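Local coordinates for SusD superfamily protein (PDB 3JQ0) that probably binds nutrients such as glycans at the bacterial outer membrane, at residues 214-217 / 218-221; 364-367 / 368-372. All blocks are in the same frame, centred on the assembly; numbering follows the deposited sequence.

Contact 1 (214-217 / 218-221) lies where helix 204-217 runs out into a loop and is only partly buried; contact 2 (364-367 / 368-372) is the buried first part of helix 364-377. The centres of the contacts are about 11 Å apart. The two helices pack together, F214 CZ lying 3.3 Å from Q370 CB, and the turn after the first helix touches the second, K218 CG lying 3.6 Å from Y364 OH. Chemistry follows place. In contact 1 two exposed lysines fold back on acidic or amide oxygens and the backbone bonds span three residues, whereas in contact 2 the bonds span four residues and one buried carboxylate is paired with an amide and an arginine.

Contact 1: residues 214-217 / 218-221; sequences FENV and KKAD
K218 lies alongside E215, both side chains pointing the same way, and each carbon of the lysine can be followed along its partner. K218 CB and CG run close by E215 O, CB at 3.2 Å from it. K218 CD and CE then run beside the carboxylate, K218 CE at 3.4 Å from E215 OE1, and K218 NZ closes a salt bridge to E215 OE1 at 2.9 Å. The ammonium comes from the syn side, 25° out of the carboxylate plane. The lysine is fully extended beyond CG, while E215 bends at chi2, which brings its carboxylate back to meet the tip. One residue on, K219 repeats the scheme with N216: K219 CG rests 3.3 Å from N216 O, and a turn at chi4 (24°) lays K219 NZ 3.1 Å from N216 OD1, tilted 32° from the amide carbonyl plane.

The backbone beneath is a tightening turn. K218 N and K219 N bond to the carbonyls three residues back, E215 O and N216 O, and A220 N reaches V217 O at 3.0 Å, the closing bond of a type I beta turn from V217 to A220. In all three the donor stands well above the carbonyl plane, the geometry of i to i+3 bonds.

The other arm of the N216 amide, ND2, bonds to Q186 OE1, which fixes its flip. V217 meets Q186 and M187, and F214 touches both L194 and Q370. E215 and K218 both touch L371, so the end of helix 204-217 packs against both helix 182-199 and helix 364-377.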
ATOM      1  N   PHE A 214      -9.114  -5.296 -14.114  1.00  7.79           N
ATOM      2  CA  PHE A 214      -7.765  -4.818 -14.293  1.00  7.44           C
ATOM      3  C   PHE A 214      -7.484  -4.397 -15.720  1.00  8.08           C
ATOM      4  O   PHE A 214      -6.817  -3.376 -15.970  1.00  8.80           O
ATOM      5  CB  PHE A 214      -6.728  -5.835 -13.792  1.00  8.06           C
ATOM      6  CG  PHE A 214      -6.793  -6.103 -12.298  1.00  7.34           C
ATOM      7  CD1 PHE A 214      -6.694  -5.088 -11.365  1.00  8.40           C
ATOM      8  CD2 PHE A 214      -6.941  -7.392 -11.819  1.00  7.57           C
ATOM      9  CE1 PHE A 214      -6.730  -5.331 -10.026  1.00  8.83           C
ATOM     10  CE2 PHE A 214      -6.985  -7.650 -10.465  1.00  8.67           C
ATOM     11  CZ  PHE A 214      -6.872  -6.624  -9.570  1.00  8.09           C
ATOM     12  N   GLU A 215      -8.026  -5.134 -16.693  1.00  8.32           N
ATOM     13  CA  GLU A 215      -7.903  -4.746 -18.105  1.00  8.95           C
ATOM     14  C   GLU A 215      -8.551  -3.390 -18.344  1.00  9.33           C
ATOM     15  O   GLU A 215      -8.027  -2.559 -19.086  1.00 10.49           O
ATOM     16  CB  GLU A 215      -8.473  -5.814 -19.017  1.00  9.57           C
ATOM     17  CG  GLU A 215      -7.744  -7.126 -19.054  1.00 11.30           C
ATOM     18  CD  GLU A 215      -6.442  -7.145 -19.812  1.00 11.89           C
ATOM     19  OE1 GLU A 215      -5.935  -6.056 -20.223  1.00 12.95           O
ATOM     20  OE2 GLU A 215      -5.891  -8.290 -19.965  1.00 14.22           O
ATOM     21  N   ASN A 216      -9.687  -3.167 -17.705  1.00  8.56           N
ATOM     22  CA  ASN A 216     -10.392  -1.881 -17.873  1.00  9.49           C
ATOM     23  C   ASN A 216      -9.611  -0.674 -17.394  1.00  9.85           C
ATOM     24  O   ASN A 216      -9.772   0.416 -17.910  1.00 11.48           O
ATOM     25  CB  ASN A 216     -11.737  -1.878 -17.193  1.00  9.88           C
ATOM     26  CG  ASN A 216     -12.786  -2.617 -17.933  1.00 12.59           C
ATOM     27  OD1 ASN A 216     -12.688  -2.905 -19.125  1.00 14.66           O
ATOM     28  ND2 ASN A 216     -13.841  -2.938 -17.190  1.00 14.71           N
ATOM     29  N   VAL A 217      -8.749  -0.883 -16.400  1.00  8.95           N
ATOM     30  CA  VAL A 217      -7.892   0.223 -15.923  1.00  9.53           C
ATOM     31  C   VAL A 217      -7.087   0.850 -17.061  1.00 10.10           C
ATOM     32  O   VAL A 217      -6.868   2.076 -17.083  1.00 10.76           O
ATOM     33  CB  VAL A 217      -6.954  -0.317 -14.795  1.00  8.69           C
ATOM     34  CG1 VAL A 217      -5.875   0.702 -14.439  1.00 10.14           C
ATOM     35  CG2 VAL A 217      -7.761  -0.744 -13.582  1.00 10.20           C
ATOM     36  N   LYS A 218      -6.716   0.029 -18.040  1.00 11.07           N
ATOM     37  CA  LYS A 218      -5.967   0.475 -19.192  1.00 12.66           C
ATOM     38  C   LYS A 218      -6.711   1.475 -20.063  1.00 12.95           C
ATOM     39  O   LYS A 218      -6.094   2.139 -20.905  1.00 15.82           O
ATOM     40  CB  LYS A 218      -5.525  -0.717 -20.030  1.00 12.17           C
ATOM     41  CG  LYS A 218      -4.692  -1.765 -19.279  1.00 11.70           C
ATOM     42  CD  LYS A 218      -4.327  -2.920 -20.178  1.00 12.72           C
ATOM     43  CE  LYS A 218      -3.424  -3.915 -19.562  1.00 12.74           C
ATOM     44  NZ  LYS A 218      -3.248  -5.102 -20.421  1.00 14.82           N
ATOM     45  N   LYS A 219      -8.021   1.602 -19.872  1.00 12.72           N
ATOM     46  CA  LYS A 219      -8.821   2.635 -20.575  1.00 14.11           C
ATOM     47  C   LYS A 219      -8.476   4.042 -20.130  1.00 13.70           C
ATOM     48  O   LYS A 219      -8.784   5.018 -20.830  1.00 16.33           O
ATOM     49  CB  LYS A 219     -10.313   2.418 -20.330  1.00 13.83           C
ATOM     50  CG  LYS A 219     -10.869   1.169 -20.983  1.00 15.74           C
ATOM     51  CD  LYS A 219     -12.304   0.900 -20.564  1.00 17.45           C
ATOM     52  CE  LYS A 219     -12.959  -0.320 -21.251  1.00 25.80           C
ATOM     53  NZ  LYS A 219     -12.012  -1.377 -21.781  1.00 30.87           N
ATOM     54  N   ALA A 220      -7.909   4.191 -18.937  1.00 12.17           N
ATOM     55  CA  ALA A 220      -7.470   5.482 -18.485  1.00 11.03           C
ATOM     56  C   ALA A 220      -6.069   5.788 -19.087  1.00  9.96           C
ATOM     57  O   ALA A 220      -5.372   4.920 -19.616  1.00 11.05           O
ATOM     58  CB  ALA A 220      -7.456   5.531 -16.968  1.00 11.68           C
ATOM     59  N   ASP A 221      -5.654   7.034 -18.949  1.00 10.61           N
ATOM     60  CA  ASP A 221      -4.346   7.488 -19.412  1.00 11.09           C
ATOM     61  C   ASP A 221      -3.283   7.124 -18.383  1.00  9.93           C
ATOM     62  O   ASP A 221      -2.859   7.959 -17.586  1.00 11.40           O
ATOM     63  CB  ASP A 221      -4.416   8.987 -19.644  1.00 12.42           C
ATOM     64  CG  ASP A 221      -3.141   9.578 -20.139  1.00 13.88           C
ATOM     65  OD1 ASP A 221      -2.328   8.848 -20.735  1.00 17.58           O
ATOM     66  OD2 ASP A 221      -2.952  10.802 -19.878  1.00 19.94           O
TER

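Contact 2: residues 364-367 / 368-372; sequences YADC and LLQLA
D366 OD1 is gripped by Q370 NE2 at 2.9 Å and by R438 NH1, the latter in a salt bridge. The first is an i to i+4 side-chain bond on the buried alpha-helix 364-377, which follows strand 359-363. It is nearly straight (163° at the hydrogen): the oxygen lies close to the Q370 amide plane, whereas NE2 approaches from above the carboxylate plane. D366 CG is anti to the backbone N (chi1 -167°), which sets it beside the carbonyl carbon, from where OD1 can meet NE2 one turn on.

NE2 also bonds to E191 OE2, and R438 probably offsets the acidic charge gathered here. With Q370 replaced by alanine, D366 OD1 and E191 OE2 would probably lose their shared amide donor, and the D366 carboxylate would be freer to turn and rely more on R438.

Backbone bonds of 2.9 to 3.0 Å, from N of L368, L369, Q370 and L371 to O of Y364, A365, D366 and C367 respectively, give the regular alpha-helical turn. On another side L368 packs obliquely against the Y364 ring: L368 CG sits 4.2 Å from the ring centroid in an off-centre CH-pi contact, 30° from the normal, while L368 CD2 lies 3.7 Å from Y364 OH.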
ATOM      1  N   TYR A 364       0.157   1.969 -11.852  1.00  7.24           N
ATOM      2  CA  TYR A 364       0.013   1.088 -12.988  1.00  7.00           C
ATOM      3  C   TYR A 364       0.780  -0.253 -12.811  1.00  7.09           C
ATOM      4  O   TYR A 364       0.284  -1.282 -13.262  1.00  7.24           O
ATOM      5  CB  TYR A 364       0.393   1.777 -14.285  1.00  8.11           C
ATOM      6  CG  TYR A 364       0.001   0.991 -15.505  1.00  8.02           C
ATOM      7  CD1 TYR A 364      -1.322   0.797 -15.819  1.00  9.79           C
ATOM      8  CD2 TYR A 364       0.934   0.434 -16.360  1.00  9.23           C
ATOM      9  CE1 TYR A 364      -1.694   0.072 -16.935  1.00 11.32           C
ATOM     10  CE2 TYR A 364       0.572  -0.272 -17.486  1.00  9.74           C
ATOM     11  CZ  TYR A 364      -0.744  -0.454 -17.774  1.00 10.39           C
ATOM     12  OH  TYR A 364      -1.166  -1.170 -18.867  1.00 12.76           O
ATOM     13  N   ALA A 365       1.938  -0.271 -12.142  1.00  6.96           N
ATOM     14  CA  ALA A 365       2.601  -1.563 -11.918  1.00  6.75           C
ATOM     15  C   ALA A 365       1.695  -2.496 -11.116  1.00  6.31           C
ATOM     16  O   ALA A 365       1.799  -3.717 -11.239  1.00  7.27           O
ATOM     17  CB  ALA A 365       3.943  -1.403 -11.228  1.00  7.21           C
ATOM     18  N   ASP A 366       0.887  -1.928 -10.209  1.00  6.33           N
ATOM     19  CA  ASP A 366      -0.062  -2.715  -9.390  1.00  6.67           C
ATOM     20  C   ASP A 366      -1.118  -3.323 -10.305  1.00  6.68           C
ATOM     21  O   ASP A 366      -1.407  -4.517 -10.200  1.00  7.49           O
ATOM     22  CB  ASP A 366      -0.648  -1.763  -8.317  1.00  7.00           C
ATOM     23  CG  ASP A 366      -1.403  -2.421  -7.192  1.00  6.97           C
ATOM     24  OD1 ASP A 366      -1.419  -3.665  -7.102  1.00  7.46           O
ATOM     25  OD2 ASP A 366      -1.932  -1.643  -6.376  1.00  8.14           O
ATOM     26  N   CYS A 367      -1.672  -2.527 -11.223  1.00  6.69           N
ATOM     27  CA  CYS A 367      -2.592  -3.062 -12.233  1.00  7.20           C
ATOM     28  C   CYS A 367      -1.946  -4.278 -12.918  1.00  6.94           C
ATOM     29  O   CYS A 367      -2.544  -5.323 -13.036  1.00  7.32           O
ATOM     30  CB  CYS A 367      -2.931  -1.945 -13.224  1.00  7.60           C
ATOM     31  SG  CYS A 367      -3.889  -2.500 -14.651  1.00  9.80           S
ATOM     32  N   LEU A 368      -0.749  -4.101 -13.444  1.00  6.84           N
ATOM     33  CA  LEU A 368      -0.117  -5.182 -14.199  1.00  6.77           C
ATOM     34  C   LEU A 368       0.091  -6.441 -13.360  1.00  7.07           C
ATOM     35  O   LEU A 368      -0.155  -7.546 -13.841  1.00  7.25           O
ATOM     36  CB  LEU A 368       1.227  -4.712 -14.810  1.00  7.81           C
ATOM     37  CG  LEU A 368       1.127  -3.641 -15.886  1.00  8.52           C
ATOM     38  CD1 LEU A 368       2.563  -3.336 -16.404  1.00 10.83           C
ATOM     39  CD2 LEU A 368       0.173  -4.045 -17.023  1.00  9.95           C
ATOM     40  N   LEU A 369       0.577  -6.281 -12.130  1.00  6.71           N
ATOM     41  CA  LEU A 369       0.879  -7.453 -11.327  1.00  6.89           C
ATOM     42  C   LEU A 369      -0.384  -8.145 -10.812  1.00  6.48           C
ATOM     43  O   LEU A 369      -0.370  -9.369 -10.626  1.00  7.68           O
ATOM     44  CB  LEU A 369       1.880  -7.110 -10.218  1.00  6.53           C
ATOM     45  CG  LEU A 369       3.274  -6.736 -10.778  1.00  7.09           C
ATOM     46  CD1 LEU A 369       4.154  -6.258  -9.616  1.00  7.74           C
ATOM     47  CD2 LEU A 369       3.946  -7.897 -11.554  1.00  8.93           C
ATOM     48  N   GLN A 370      -1.430  -7.388 -10.525  1.00  6.93           N
ATOM     49  CA  GLN A 370      -2.700  -8.027 -10.129  1.00  7.33           C
ATOM     50  C   GLN A 370      -3.397  -8.659 -11.342  1.00  7.32           C
ATOM     51  O   GLN A 370      -4.018  -9.719 -11.193  1.00  8.22           O
ATOM     52  CB  GLN A 370      -3.625  -7.070  -9.386  1.00  7.26           C
ATOM     53  CG  GLN A 370      -2.984  -6.506  -8.131  1.00  7.19           C
ATOM     54  CD  GLN A 370      -3.945  -6.235  -7.006  1.00  6.66           C
ATOM     55  OE1 GLN A 370      -4.816  -7.089  -6.713  1.00  8.93           O
ATOM     56  NE2 GLN A 370      -3.813  -5.072  -6.372  1.00  7.99           N
ATOM     57  N   LEU A 371      -3.270  -8.041 -12.525  1.00  7.81           N
ATOM     58  CA  LEU A 371      -3.680  -8.694 -13.761  1.00  8.07           C
ATOM     59  C   LEU A 371      -2.957 -10.014 -13.925  1.00  7.51           C
ATOM     60  O   LEU A 371      -3.555 -11.044 -14.268  1.00  8.07           O
ATOM     61  CB  LEU A 371      -3.484  -7.746 -14.924  1.00  8.03           C
ATOM     62  CG  LEU A 371      -3.801  -8.325 -16.328  1.00  8.20           C
ATOM     63  CD1 LEU A 371      -5.260  -8.851 -16.350  1.00  9.74           C
ATOM     64  CD2 LEU A 371      -3.615  -7.226 -17.370  1.00 10.18           C
ATOM     65  N   ALA A 372      -1.643 -10.022 -13.700  1.00  7.66           N
ATOM     66  CA  ALA A 372      -0.854 -11.234 -13.742  1.00  7.95           C
ATOM     67  C   ALA A 372      -1.386 -12.295 -12.786  1.00  7.67           C
ATOM     68  O   ALA A 372      -1.500 -13.464 -13.155  1.00  8.23           O
ATOM     69  CB  ALA A 372       0.632 -10.898 -13.459  1.00  8.52           C
TER